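Long-range contacts in hypothetical 27.5 kDa protein in SPX19-GCR2 intergenic region (Saccharomyces cerevisiae, PDB 1JZT), which catalyses the epimerisation of the R and S forms of NAD(P)HX, the hydrated and damaged form of NAD(P)H, so that both epimers can be repaired: residues A40-R45 and D241-L246; L134-A139 and N165-V170; D138-F143 and V174-D179; I169-V174 and I190-L195; T199-C204 and H215-R220. All coordinates share one frame; numbering follows the deposited sequence.

Contact 1. Residues A40-R45 and D241-L246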
# COMPACT_ATOMS: atom_id res chain seq x y z
N ALA A 40 3.13 -6.34 -2.75
CA ALA A 40 4.20 -7.28 -2.40
C ALA A 40 5.18 -7.44 -3.56
O ALA A 40 6.41 -7.45 -3.37
CB ALA A 40 3.60 -8.62 -2.04
N GLN A 41 4.66 -7.58 -4.78
CA GLN A 41 5.53 -7.73 -5.94
C GLN A 41 6.43 -6.49 -6.12
O GLN A 41 7.61 -6.62 -6.47
CB GLN A 41 4.68 -7.99 -7.20
CG GLN A 41 5.46 -8.45 -8.43
CD GLN A 41 4.55 -8.95 -9.55
OE1 GLN A 41 3.65 -8.24 -10.00
NE2 GLN A 41 4.79 -10.17 -10.01
N ALA A 42 5.90 -5.30 -5.86
CA ALA A 42 6.69 -4.06 -5.99
C ALA A 42 7.83 -4.03 -4.97
O ALA A 42 8.95 -3.61 -5.28
CB ALA A 42 5.79 -2.82 -5.79
N VAL A 43 7.54 -4.47 -3.75
CA VAL A 43 8.54 -4.51 -2.69
C VAL A 43 9.66 -5.48 -3.06
O VAL A 43 10.84 -5.18 -2.91
CB VAL A 43 7.92 -4.95 -1.36
CG1 VAL A 43 9.01 -5.20 -0.32
CG2 VAL A 43 6.95 -3.88 -0.87
N CYS A 44 9.26 -6.66 -3.54
CA CYS A 44 10.22 -7.68 -3.94
C CYS A 44 11.08 -7.19 -5.10
O CYS A 44 12.28 -7.47 -5.17
CB CYS A 44 9.47 -8.96 -4.33
SG CYS A 44 10.50 -10.35 -4.87
N ARG A 45 10.49 -6.44 -6.02
CA ARG A 45 11.23 -5.95 -7.17
C ARG A 45 12.17 -4.79 -6.82
O ARG A 45 13.25 -4.65 -7.40
CB ARG A 45 10.27 -5.54 -8.28
CG ARG A 45 10.95 -5.29 -9.61
CD ARG A 45 9.96 -5.38 -10.75
NE ARG A 45 9.41 -6.73 -10.91
CZ ARG A 45 8.51 -7.05 -11.83
NH1 ARG A 45 8.06 -6.13 -12.68
NH2 ARG A 45 8.04 -8.30 -11.92
N ASP A 241 3.09 -9.73 -14.97
CA ASP A 241 3.27 -8.81 -13.84
C ASP A 241 1.97 -8.19 -13.35
O ASP A 241 1.05 -7.94 -14.14
CB ASP A 241 4.19 -7.64 -14.20
CG ASP A 241 5.64 -8.06 -14.41
OD1 ASP A 241 5.99 -9.21 -14.07
OD2 ASP A 241 6.41 -7.22 -14.91
N GLN A 242 1.89 -7.91 -12.05
CA GLN A 242 0.70 -7.28 -11.49
C GLN A 242 1.04 -5.83 -11.12
O GLN A 242 0.27 -5.14 -10.44
CB GLN A 242 0.21 -8.05 -10.26
CG GLN A 242 -0.25 -9.48 -10.58
CD GLN A 242 -1.42 -9.51 -11.56
OE1 GLN A 242 -2.52 -9.06 -11.23
NE2 GLN A 242 -1.18 -10.02 -12.76
N ILE A 243 2.20 -5.40 -11.59
CA ILE A 243 2.69 -4.05 -11.38
C ILE A 243 3.37 -3.60 -12.67
O ILE A 243 3.75 -4.44 -13.50
CB ILE A 243 3.75 -3.98 -10.24
CG1 ILE A 243 4.94 -4.88 -10.58
CG2 ILE A 243 3.12 -4.39 -8.91
CD1 ILE A 243 6.13 -4.72 -9.64
N LEU A 244 3.51 -2.29 -12.83
CA LEU A 244 4.16 -1.67 -13.99
C LEU A 244 4.88 -0.43 -13.47
O LEU A 244 4.29 0.38 -12.76
CB LEU A 244 3.13 -1.23 -15.04
CG LEU A 244 3.70 -0.42 -16.21
CD1 LEU A 244 4.70 -1.26 -16.99
CD2 LEU A 244 2.57 0.04 -17.13
N LYS A 245 6.16 -0.30 -13.80
CA LYS A 245 6.92 0.85 -13.35
C LYS A 245 6.39 2.07 -14.12
O LYS A 245 6.47 2.12 -15.35
CB LYS A 245 8.41 0.63 -13.63
CG LYS A 245 9.34 1.66 -13.03
CD LYS A 245 10.78 1.32 -13.39
CE LYS A 245 11.74 2.37 -12.90
NZ LYS A 245 11.63 2.50 -11.42
N LEU A 246 5.83 3.02 -13.36
CA LEU A 246 5.21 4.26 -13.83
C LEU A 246 3.72 4.11 -14.15
O LEU A 246 3.36 3.91 -15.33
CB LEU A 246 5.95 4.85 -15.02
CG LEU A 246 7.05 5.85 -14.63
CD1 LEU A 246 8.08 5.15 -13.75
CD2 LEU A 246 7.71 6.41 -15.88
OXT LEU A 246 2.92 4.18 -13.19
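The guanidinium of Arg45 has CD1 of Ile243 over one face, 3.7 Å above its plane and displaced toward the rim, while the carboxylate of Asp241 sits at its edge. NH1 and NH2 grip that carboxylate end-on, one oxygen each: NH1 to OD2 of Asp241 at 3.0 Å and NH2 to OD1 of Asp241 at 3.1 Å. Both oxygens lie close to the guanidinium plane, yet the two planes stand 60° apart, because the nitrogens reach the oxygens from above the carboxylate. The arginine chain, bent at chi3 (-64°), folds its charged end back over the isoleucine. One turn earlier, Gln41 runs out with CG anti to the backbone N (chi1 -168°) and CD extended, which carries OE1 to the backbone N of Gln242 at 2.7 Å. The N-H lies in the carbonyl plane of the Gln41 amide and points at a lone pair of OE1. Between these polar groups CD1 of Ile243 enters against the helix, 3.8 Å from CA of Ala42; the small methyl side chain of alanine lets the branched residue come close to the backbone. The pairing fastens the C-terminal end of helix 28-46 to the last strand, 243-245, at the border of the sheet, and Ser38 of the same helix adds a hydrogen bond to the carbonyl of Gln242. Three kinds of interaction thus sit next to one another: an amide satisfying a backbone N-H, a buried isoleucine packed on the helix with CD, CZ and NH1 of Arg45 passing over its CD1, and a two-nitrogen salt bridge at the exposed margin.

Contact 2. Residues L134-A139 and N165-V170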
# COMPACT_ATOMS: atom_id res chain seq x y z
N LEU A 134 14.09 -3.48 6.92
CA LEU A 134 14.53 -3.29 5.54
C LEU A 134 13.76 -2.14 4.90
O LEU A 134 14.34 -1.27 4.24
CB LEU A 134 14.28 -4.57 4.73
CG LEU A 134 14.33 -4.46 3.21
CD1 LEU A 134 15.76 -4.16 2.74
CD2 LEU A 134 13.84 -5.76 2.60
N CYS A 135 12.44 -2.14 5.08
CA CYS A 135 11.60 -1.09 4.54
C CYS A 135 10.27 -1.12 5.29
O CYS A 135 9.94 -2.11 5.95
CB CYS A 135 11.34 -1.28 3.05
SG CYS A 135 10.23 -2.66 2.64
N ILE A 136 9.53 -0.03 5.17
CA ILE A 136 8.25 0.11 5.84
C ILE A 136 7.14 0.23 4.80
O ILE A 136 7.27 0.98 3.83
CB ILE A 136 8.23 1.35 6.74
CG1 ILE A 136 9.35 1.25 7.78
CG2 ILE A 136 6.86 1.50 7.41
CD1 ILE A 136 9.69 2.57 8.45
N VAL A 137 6.07 -0.52 4.99
CA VAL A 137 4.94 -0.44 4.08
C VAL A 137 3.87 0.40 4.75
O VAL A 137 3.33 0.03 5.81
CB VAL A 137 4.34 -1.82 3.76
CG1 VAL A 137 3.12 -1.65 2.85
CG2 VAL A 137 5.38 -2.70 3.09
N ASP A 138 3.57 1.52 4.11
CA ASP A 138 2.57 2.46 4.58
C ASP A 138 1.20 2.12 4.01
O ASP A 138 0.89 2.49 2.88
CB ASP A 138 2.97 3.89 4.16
CG ASP A 138 1.82 4.87 4.26
OD1 ASP A 138 0.97 4.72 5.18
OD2 ASP A 138 1.76 5.81 3.43
N ALA A 139 0.41 1.39 4.78
CA ALA A 139 -0.93 1.01 4.36
C ALA A 139 -1.93 1.58 5.37
O ALA A 139 -2.91 0.92 5.73
CB ALA A 139 -1.05 -0.52 4.30
N ASN A 165 13.95 9.20 5.97
CA ASN A 165 15.09 9.51 5.13
C ASN A 165 16.20 8.48 5.34
O ASN A 165 17.22 8.51 4.65
CB ASN A 165 15.60 10.92 5.42
CG ASN A 165 14.63 11.99 4.94
OD1 ASN A 165 14.46 12.18 3.73
ND2 ASN A 165 13.98 12.67 5.87
N ILE A 166 16.00 7.58 6.29
CA ILE A 166 16.97 6.53 6.55
C ILE A 166 16.37 5.17 6.20
O ILE A 166 17.04 4.31 5.63
CB ILE A 166 17.44 6.54 8.04
CG1 ILE A 166 18.21 5.25 8.36
CG2 ILE A 166 16.26 6.68 8.98
CD1 ILE A 166 19.40 4.99 7.46
N ILE A 167 15.09 4.98 6.54
CA ILE A 167 14.37 3.74 6.25
C ILE A 167 13.37 4.03 5.12
O ILE A 167 12.51 4.90 5.26
CB ILE A 167 13.60 3.23 7.49
CG1 ILE A 167 14.53 3.16 8.70
CG2 ILE A 167 12.98 1.86 7.22
CD1 ILE A 167 15.76 2.32 8.47
N PRO A 168 13.45 3.29 4.00
CA PRO A 168 12.53 3.51 2.88
C PRO A 168 11.08 3.14 3.17
O PRO A 168 10.80 2.07 3.72
CB PRO A 168 13.13 2.64 1.78
CG PRO A 168 13.70 1.48 2.56
CD PRO A 168 14.39 2.19 3.71
N ILE A 169 10.17 4.03 2.81
CA ILE A 169 8.74 3.80 3.00
C ILE A 169 8.08 3.50 1.66
O ILE A 169 8.31 4.20 0.67
CB ILE A 169 8.04 5.03 3.63
CG1 ILE A 169 8.51 5.23 5.08
CG2 ILE A 169 6.53 4.84 3.59
CD1 ILE A 169 7.99 6.52 5.72
N VAL A 170 7.28 2.44 1.63
CA VAL A 170 6.55 2.03 0.43
C VAL A 170 5.08 2.34 0.71
O VAL A 170 4.45 1.65 1.51
CB VAL A 170 6.68 0.50 0.18
CG1 VAL A 170 5.88 0.10 -1.05
CG2 VAL A 170 8.16 0.12 0.02
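Ile136 and Val137 run parallel to Ile169 and Val170 as paired strand residues, with CA atoms 4.7 Å apart in each pair and three backbone hydrogen bonds between the segments. Ile136 is used through both its N and its O, the N bonding O of Pro168 at 2.9 Å and the O bonding N of Val170 at 2.6 Å; both bonds are nearly straight. The third, from N of Asp138 to O of Val170 at 2.7 Å, comes from above the carbonyl plane. Pro168 thus serves as an acceptor through its carbonyl, and its ring lies by the start of strand 133-139, CG being 3.3 Å from O of Leu134 and 3.7 Å from CB of Cys135. These strands are the two ends of a beta-alpha-beta unit whose crossover is helix 153-163, and they stand side by side in the Rossmann-like sheet of this family. On the face of Ile136 and Ile169, CD1 of Ile136 meets CG2 of Ile167 at 3.6 Å, the two chains crossing at about a right angle; Ile136 has CG1 beside its backbone N (chi1 -59°), which directs the methyl at its end to that neighbour. The other face carries Val137 and Val170, beta-branched residues that fit extended backbone, and Val43 of helix 28-46 covers Cys135 and Val170 there. Farther along, CG2 of Ile169 touches CB of Asp138 at 3.7 Å, while the carboxylate of Asp138 turns to Thr176 and Ser171.

Contact 3. Residues D138-F143 and V174-D179; sequences DAIFGF and VPTGWD
The hydroxyl of Thr176 is held by three groups. OG1 donates to OD1 of Asp138 at 2.6 Å, accepts the backbone N-H of Phe141 at 3.2 Å along an almost straight line (178°), and lies 2.9 Å from a water that is equally far from O of Asp138 and from O of Val174. The same carboxylate also receives the backbone N of Thr176, at 3.0 Å from OD2 of Asp138. Each oxygen uses its syn lone pair; the two face the same way and so take the hydroxyl and the amide of one residue together. OD1 has a weak further bond from N of Ile140, and OD2 accepts from OG of Ser171. With Asp138 exchanged for an alanine, the hydroxyl and amide of Thr176 would probably lose their acceptor and the turn be free to shift. Threonine fits because its second branch is apolar: with OG1 beside the backbone N (chi1 -64°), CG2 is directed to Ile140, 3.6 Å from its CB. Beyond this, CG2 of Val174 rests on the backbone of Gly142, 3.6 Å from its C. Pro175 to Trp178 form a type II turn, and Gly177 takes the positive phi (96°) of its third position. The two loops follow the C-terminal ends of parallel strands, the usual place of a Rossmann-like active site; Asp138 and Thr176 are predicted potassium ligands, and Gly142 and Phe143 probably help bind NADPHX.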
# COMPACT_ATOMS: atom_id res chain seq x y z
N ASP A 138 3.57 1.52 4.11
CA ASP A 138 2.57 2.46 4.58
C ASP A 138 1.20 2.12 4.01
O ASP A 138 0.89 2.49 2.88
CB ASP A 138 2.97 3.89 4.16
CG ASP A 138 1.82 4.87 4.26
OD1 ASP A 138 0.97 4.72 5.18
OD2 ASP A 138 1.76 5.81 3.43
N ALA A 139 0.41 1.39 4.78
CA ALA A 139 -0.93 1.01 4.36
C ALA A 139 -1.93 1.58 5.37
O ALA A 139 -2.91 0.92 5.73
CB ALA A 139 -1.05 -0.52 4.30
N ILE A 140 -1.69 2.80 5.83
CA ILE A 140 -2.58 3.43 6.81
C ILE A 140 -3.90 3.87 6.20
O ILE A 140 -4.94 3.28 6.49
CB ILE A 140 -1.90 4.64 7.52
CG1 ILE A 140 -0.82 4.16 8.49
CG2 ILE A 140 -2.92 5.39 8.38
CD1 ILE A 140 0.32 3.48 7.84
N PHE A 141 -3.86 4.91 5.36
CA PHE A 141 -5.08 5.41 4.71
C PHE A 141 -4.96 5.50 3.20
O PHE A 141 -3.91 5.86 2.68
CB PHE A 141 -5.48 6.78 5.27
CG PHE A 141 -5.98 6.75 6.68
CD1 PHE A 141 -7.03 5.90 7.03
CD2 PHE A 141 -5.39 7.54 7.66
CE1 PHE A 141 -7.49 5.85 8.34
CE2 PHE A 141 -5.85 7.50 8.97
CZ PHE A 141 -6.89 6.65 9.32
N GLY A 142 -6.05 5.16 2.51
CA GLY A 142 -6.08 5.20 1.07
C GLY A 142 -6.73 6.43 0.47
O GLY A 142 -6.92 7.44 1.15
N PHE A 143 -7.09 6.35 -0.81
CA PHE A 143 -7.68 7.49 -1.51
C PHE A 143 -8.95 8.07 -0.88
O PHE A 143 -9.39 9.16 -1.27
CB PHE A 143 -7.94 7.12 -2.98
CG PHE A 143 -9.12 6.23 -3.20
CD1 PHE A 143 -10.41 6.75 -3.23
CD2 PHE A 143 -8.95 4.86 -3.40
CE1 PHE A 143 -11.51 5.92 -3.45
CE2 PHE A 143 -10.04 4.02 -3.62
CZ PHE A 143 -11.33 4.55 -3.65
N VAL A 174 -1.72 5.75 -2.11
CA VAL A 174 -1.37 7.16 -1.94
C VAL A 174 -0.60 7.31 -0.63
O VAL A 174 -0.76 6.51 0.29
CB VAL A 174 -2.63 8.08 -1.88
CG1 VAL A 174 -3.31 8.13 -3.23
CG2 VAL A 174 -3.60 7.60 -0.81
N PRO A 175 0.27 8.33 -0.53
CA PRO A 175 1.04 8.55 0.70
C PRO A 175 0.08 8.99 1.80
O PRO A 175 -0.66 9.96 1.63
CB PRO A 175 2.01 9.67 0.30
CG PRO A 175 2.16 9.49 -1.19
CD PRO A 175 0.74 9.21 -1.61
N THR A 176 0.08 8.27 2.92
CA THR A 176 -0.82 8.61 4.01
C THR A 176 -0.58 10.04 4.50
O THR A 176 0.56 10.45 4.70
CB THR A 176 -0.65 7.62 5.18
OG1 THR A 176 -1.04 6.31 4.74
CG2 THR A 176 -1.51 8.02 6.36
N GLY A 177 -1.65 10.81 4.65
CA GLY A 177 -1.49 12.18 5.11
C GLY A 177 -1.46 13.21 4.00
O GLY A 177 -1.58 14.41 4.25
N TRP A 178 -1.29 12.76 2.76
CA TRP A 178 -1.27 13.66 1.61
C TRP A 178 -2.70 13.95 1.18
O TRP A 178 -3.60 13.13 1.40
CB TRP A 178 -0.53 13.03 0.42
CG TRP A 178 0.97 13.05 0.49
CD1 TRP A 178 1.74 13.09 1.61
CD2 TRP A 178 1.88 12.98 -0.62
NE1 TRP A 178 3.08 13.04 1.27
CE2 TRP A 178 3.19 12.97 -0.09
CE3 TRP A 178 1.71 12.91 -2.02
CZ2 TRP A 178 4.33 12.90 -0.90
CZ3 TRP A 178 2.85 12.84 -2.83
CH2 TRP A 178 4.15 12.84 -2.26
N ASP A 179 -2.92 15.11 0.57
CA ASP A 179 -4.26 15.41 0.08
C ASP A 179 -4.34 14.61 -1.21
O ASP A 179 -3.58 14.84 -2.14
CB ASP A 179 -4.41 16.91 -0.21
CG ASP A 179 -5.82 17.28 -0.61
OD1 ASP A 179 -6.28 16.79 -1.67
OD2 ASP A 179 -6.47 18.04 0.12
O HOH W 1 -1.11 4.57 2.45

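Contact 4. Residues I169-V174 and I190-L195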
# COMPACT_ATOMS: atom_id res chain seq x y z
N ILE A 169 10.17 4.03 2.81
CA ILE A 169 8.74 3.80 3.00
C ILE A 169 8.08 3.50 1.66
O ILE A 169 8.31 4.20 0.67
CB ILE A 169 8.04 5.03 3.63
CG1 ILE A 169 8.51 5.23 5.08
CG2 ILE A 169 6.53 4.84 3.59
CD1 ILE A 169 7.99 6.52 5.72
N VAL A 170 7.28 2.44 1.63
CA VAL A 170 6.55 2.03 0.43
C VAL A 170 5.08 2.34 0.71
O VAL A 170 4.45 1.65 1.51
CB VAL A 170 6.68 0.50 0.18
CG1 VAL A 170 5.88 0.10 -1.05
CG2 VAL A 170 8.16 0.12 0.02
N SER A 171 4.54 3.37 0.05
CA SER A 171 3.15 3.77 0.27
C SER A 171 2.16 3.07 -0.63
O SER A 171 2.33 3.03 -1.85
CB SER A 171 2.98 5.29 0.10
OG SER A 171 3.57 6.00 1.18
N VAL A 172 1.10 2.54 -0.02
CA VAL A 172 0.06 1.83 -0.75
C VAL A 172 -1.01 2.80 -1.26
O VAL A 172 -1.67 3.49 -0.47
CB VAL A 172 -0.63 0.77 0.14
CG1 VAL A 172 -1.64 -0.01 -0.68
CG2 VAL A 172 0.42 -0.17 0.72
N ASP A 173 -1.15 2.83 -2.58
CA ASP A 173 -2.11 3.66 -3.29
C ASP A 173 -1.75 5.15 -3.30
O ASP A 173 -1.53 5.74 -4.36
CB ASP A 173 -3.52 3.46 -2.74
CG ASP A 173 -4.58 3.98 -3.69
OD1 ASP A 173 -4.37 3.83 -4.92
OD2 ASP A 173 -5.60 4.52 -3.22
N VAL A 174 -1.72 5.75 -2.11
CA VAL A 174 -1.37 7.16 -1.94
C VAL A 174 -0.60 7.31 -0.63
O VAL A 174 -0.76 6.51 0.29
CB VAL A 174 -2.63 8.08 -1.88
CG1 VAL A 174 -3.31 8.13 -3.23
CG2 VAL A 174 -3.60 7.60 -0.81
N ILE A 190 4.82 12.65 4.61
CA ILE A 190 5.45 11.40 4.19
C ILE A 190 6.16 11.61 2.85
O ILE A 190 5.62 12.23 1.93
CB ILE A 190 4.39 10.28 4.01
CG1 ILE A 190 3.78 9.91 5.37
CG2 ILE A 190 5.01 9.05 3.35
CD1 ILE A 190 4.75 9.26 6.33
N ASN A 191 7.39 11.11 2.77
CA ASN A 191 8.22 11.19 1.56
C ASN A 191 8.60 9.73 1.26
O ASN A 191 9.68 9.27 1.62
CB ASN A 191 9.48 12.01 1.82
CG ASN A 191 10.49 11.95 0.67
OD1 ASN A 191 11.61 12.44 0.79
ND2 ASN A 191 10.08 11.35 -0.45
N PRO A 192 7.70 9.00 0.58
CA PRO A 192 7.93 7.59 0.25
C PRO A 192 9.03 7.30 -0.77
O PRO A 192 9.21 8.04 -1.74
CB PRO A 192 6.56 7.15 -0.25
CG PRO A 192 6.07 8.38 -0.96
CD PRO A 192 6.44 9.49 0.01
N ALA A 193 9.77 6.22 -0.53
CA ALA A 193 10.82 5.81 -1.45
C ALA A 193 10.13 5.14 -2.64
O ALA A 193 10.65 5.13 -3.76
CB ALA A 193 11.78 4.83 -0.77
N VAL A 194 8.95 4.58 -2.38
CA VAL A 194 8.18 3.91 -3.41
C VAL A 194 6.69 4.21 -3.23
O VAL A 194 6.18 4.22 -2.11
CB VAL A 194 8.35 2.36 -3.35
CG1 VAL A 194 7.57 1.70 -4.49
CG2 VAL A 194 9.82 1.99 -3.43
N LEU A 195 6.00 4.46 -4.34
CA LEU A 195 4.56 4.70 -4.30
C LEU A 195 3.94 3.65 -5.21
O LEU A 195 4.33 3.52 -6.37
CB LEU A 195 4.20 6.09 -4.82
CG LEU A 195 2.70 6.35 -5.00
CD1 LEU A 195 1.98 6.25 -3.66
CD2 LEU A 195 2.49 7.72 -5.63
O HOH W 2 10.86 6.79 2.63
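Strands 169-172 and 194-198 are parallel neighbours in the central sheet, where Val170 pairs with Val194 and Ser171 with Leu195. The carbonyl O of Ile169 accepts twice, from N of Ala193 at 2.8 Å and from N of Val194 at 3.1 Å, the first bond being the more bent (132°). One step on, N of Ser171 donates to O of Val194 at 2.8 Å. At the approach to the strand, a water links N of Ile169 to O of Asn191. Val170 and Val194 stand side by side on one face, pointing the same way, with CG2 of Val170 4.1 Å from CB of Val194. No helix joins these two strands of the Rossmann-like sheet: the connection is a long loop, whose Ile190 packs against helix 153-163 and brings its CD1 4.3 Å from CD1 of Ile169. On the face opposite the valines, the small Ser171 lies beside Pro192, its OG 3.5 Å from CB of Pro192, while the hydroxyl bonds OD2 of Asp138. Leu195 has CG anti to its backbone N (chi1 171°), and its CD1 reaches past the serine to O of Asp173 at 3.6 Å. Asp173, a predicted NADPHX ligand just beyond the strand end, directs its carboxylate elsewhere, to a salt bridge with Lys202 and a hydrogen bond from N of Leu198.

Contact 5. Residues T199-C204 and H215-R220; sequences TVPKPC and HYVGGR
A loop that leaves the C-terminal end of parallel strand 194-198 folds back here against strand 214-218, its neighbour in the Rossmann-like sheet. One direct hydrogen bond crosses the contact, from N of Thr199 to O of Gly218 at 2.7 Å. A water supplements it, donating to O of Thr199 at 2.7 Å and to O of Gly219 at 2.8 Å. Gly219 has backbone angles (phi 92°, psi 71°) that a side chain would strain, and a CB there would press on N of Thr199. The apolar contacts centre on Pro201, a rigid ring turned toward the strand. Its CD lies 4.0 Å from CG2 of Val217, and its CB sits in plane at the edge of the His215 imidazole. That imidazole is carried to the proline with CG anti to the backbone N (chi1 -167°), and NE2 of His215 bonds OG of Ser197. Replacing His215 with an alanine would probably open a gap beside Pro201 and leave the Ser197 hydroxyl without this partner. Within the loop, Lys202 curls back so that its NZ, which is also salt-bridged to Asp173, donates to O of Val200 at 2.8 Å, nearly in line with the carbonyl.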
# COMPACT_ATOMS: atom_id res chain seq x y z
N THR A 199 -5.07 0.50 -9.11
CA THR A 199 -6.10 0.69 -10.14
C THR A 199 -5.65 1.78 -11.11
O THR A 199 -5.45 1.52 -12.30
CB THR A 199 -7.48 1.07 -9.53
OG1 THR A 199 -7.90 0.04 -8.62
CG2 THR A 199 -8.53 1.22 -10.62
N VAL A 200 -5.48 2.99 -10.58
CA VAL A 200 -5.04 4.13 -11.37
C VAL A 200 -4.52 5.17 -10.38
O VAL A 200 -5.06 5.32 -9.30
CB VAL A 200 -6.21 4.71 -12.22
CG1 VAL A 200 -7.35 5.11 -11.30
CG2 VAL A 200 -5.73 5.90 -13.04
N PRO A 201 -3.43 5.87 -10.72
CA PRO A 201 -2.87 6.87 -9.81
C PRO A 201 -3.84 8.03 -9.58
O PRO A 201 -4.62 8.38 -10.46
CB PRO A 201 -1.60 7.32 -10.53
CG PRO A 201 -1.21 6.10 -11.31
CD PRO A 201 -2.53 5.66 -11.87
N LYS A 202 -3.78 8.59 -8.38
CA LYS A 202 -4.61 9.73 -8.01
C LYS A 202 -3.80 11.00 -8.26
O LYS A 202 -2.57 10.95 -8.40
CB LYS A 202 -5.02 9.63 -6.54
CG LYS A 202 -6.38 8.99 -6.31
CD LYS A 202 -6.50 7.61 -6.95
CE LYS A 202 -5.70 6.57 -6.16
NZ LYS A 202 -5.94 5.18 -6.66
N PRO A 203 -4.47 12.17 -8.31
CA PRO A 203 -3.81 13.46 -8.55
C PRO A 203 -2.58 13.75 -7.70
O PRO A 203 -1.62 14.34 -8.18
CB PRO A 203 -4.94 14.46 -8.30
CG PRO A 203 -6.15 13.70 -8.75
CD PRO A 203 -5.91 12.36 -8.10
N CYS A 204 -2.61 13.33 -6.44
CA CYS A 204 -1.47 13.59 -5.56
C CYS A 204 -0.18 12.92 -6.05
O CYS A 204 0.91 13.35 -5.70
CB CYS A 204 -1.79 13.13 -4.13
SG CYS A 204 -1.95 11.35 -3.90
N HIS A 215 7.79 5.04 -8.87
CA HIS A 215 6.34 4.92 -8.99
C HIS A 215 5.90 3.67 -9.77
O HIS A 215 6.35 3.42 -10.89
CB HIS A 215 5.77 6.17 -9.67
CG HIS A 215 4.27 6.31 -9.59
ND1 HIS A 215 3.57 7.20 -10.37
CD2 HIS A 215 3.36 5.69 -8.80
CE1 HIS A 215 2.28 7.13 -10.06
NE2 HIS A 215 2.13 6.23 -9.11
N TYR A 216 5.02 2.90 -9.13
CA TYR A 216 4.45 1.70 -9.71
C TYR A 216 2.93 1.82 -9.66
O TYR A 216 2.37 2.51 -8.80
CB TYR A 216 4.82 0.46 -8.89
CG TYR A 216 6.25 -0.01 -8.96
CD1 TYR A 216 6.71 -0.75 -10.04
CD2 TYR A 216 7.13 0.22 -7.90
CE1 TYR A 216 8.02 -1.26 -10.07
CE2 TYR A 216 8.43 -0.28 -7.91
CZ TYR A 216 8.86 -1.02 -9.00
OH TYR A 216 10.13 -1.53 -9.01
N VAL A 217 2.25 1.15 -10.59
CA VAL A 217 0.80 1.11 -10.58
C VAL A 217 0.46 -0.38 -10.51
O VAL A 217 1.15 -1.20 -11.13
CB VAL A 217 0.16 1.73 -11.85
CG1 VAL A 217 0.51 0.92 -13.09
CG2 VAL A 217 -1.35 1.81 -11.68
N GLY A 218 -0.57 -0.72 -9.75
CA GLY A 218 -0.97 -2.11 -9.59
C GLY A 218 -2.47 -2.28 -9.68
O GLY A 218 -3.21 -1.31 -9.79
N GLY A 219 -2.93 -3.53 -9.63
CA GLY A 219 -4.35 -3.79 -9.74
C GLY A 219 -4.68 -4.03 -11.20
O GLY A 219 -5.33 -3.20 -11.84
N ARG A 220 -4.23 -5.16 -11.72
CA ARG A 220 -4.45 -5.50 -13.13
C ARG A 220 -5.80 -6.19 -13.34
O ARG A 220 -5.86 -7.42 -13.45
CB ARG A 220 -3.31 -6.39 -13.62
CG ARG A 220 -3.28 -6.67 -15.11
CD ARG A 220 -2.00 -7.40 -15.51
NE ARG A 220 -1.93 -7.64 -16.95
CZ ARG A 220 -0.91 -8.25 -17.56
NH1 ARG A 220 0.13 -8.69 -16.85
NH2 ARG A 220 -0.94 -8.44 -18.87
O HOH W 3 -4.59 -0.89 -13.27

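Overall arrangement
From the N terminus, helix 28-46 opens contact 1, which closes only at the C-terminal strand 243-245; the other four contacts nest within this long loop. Contact 2 closes the beta-alpha-beta unit from strand 133-139 to strand 169-172. Contact 3 starts at the end of the same strand, sharing Asp138 and Ala139 with contact 2, and crosses contact 4, which begins on strand 169-172 and closes at 194-198. Contact 5 follows in series, tying the next loop to strand 214-218. Contacts 2 and 4 thus join three adjacent parallel strands, contact 3 joins the loops that follow strands 133-139 and 169-172, and contacts 5 and 1 meet where strands 214-218 and 243-245 pair.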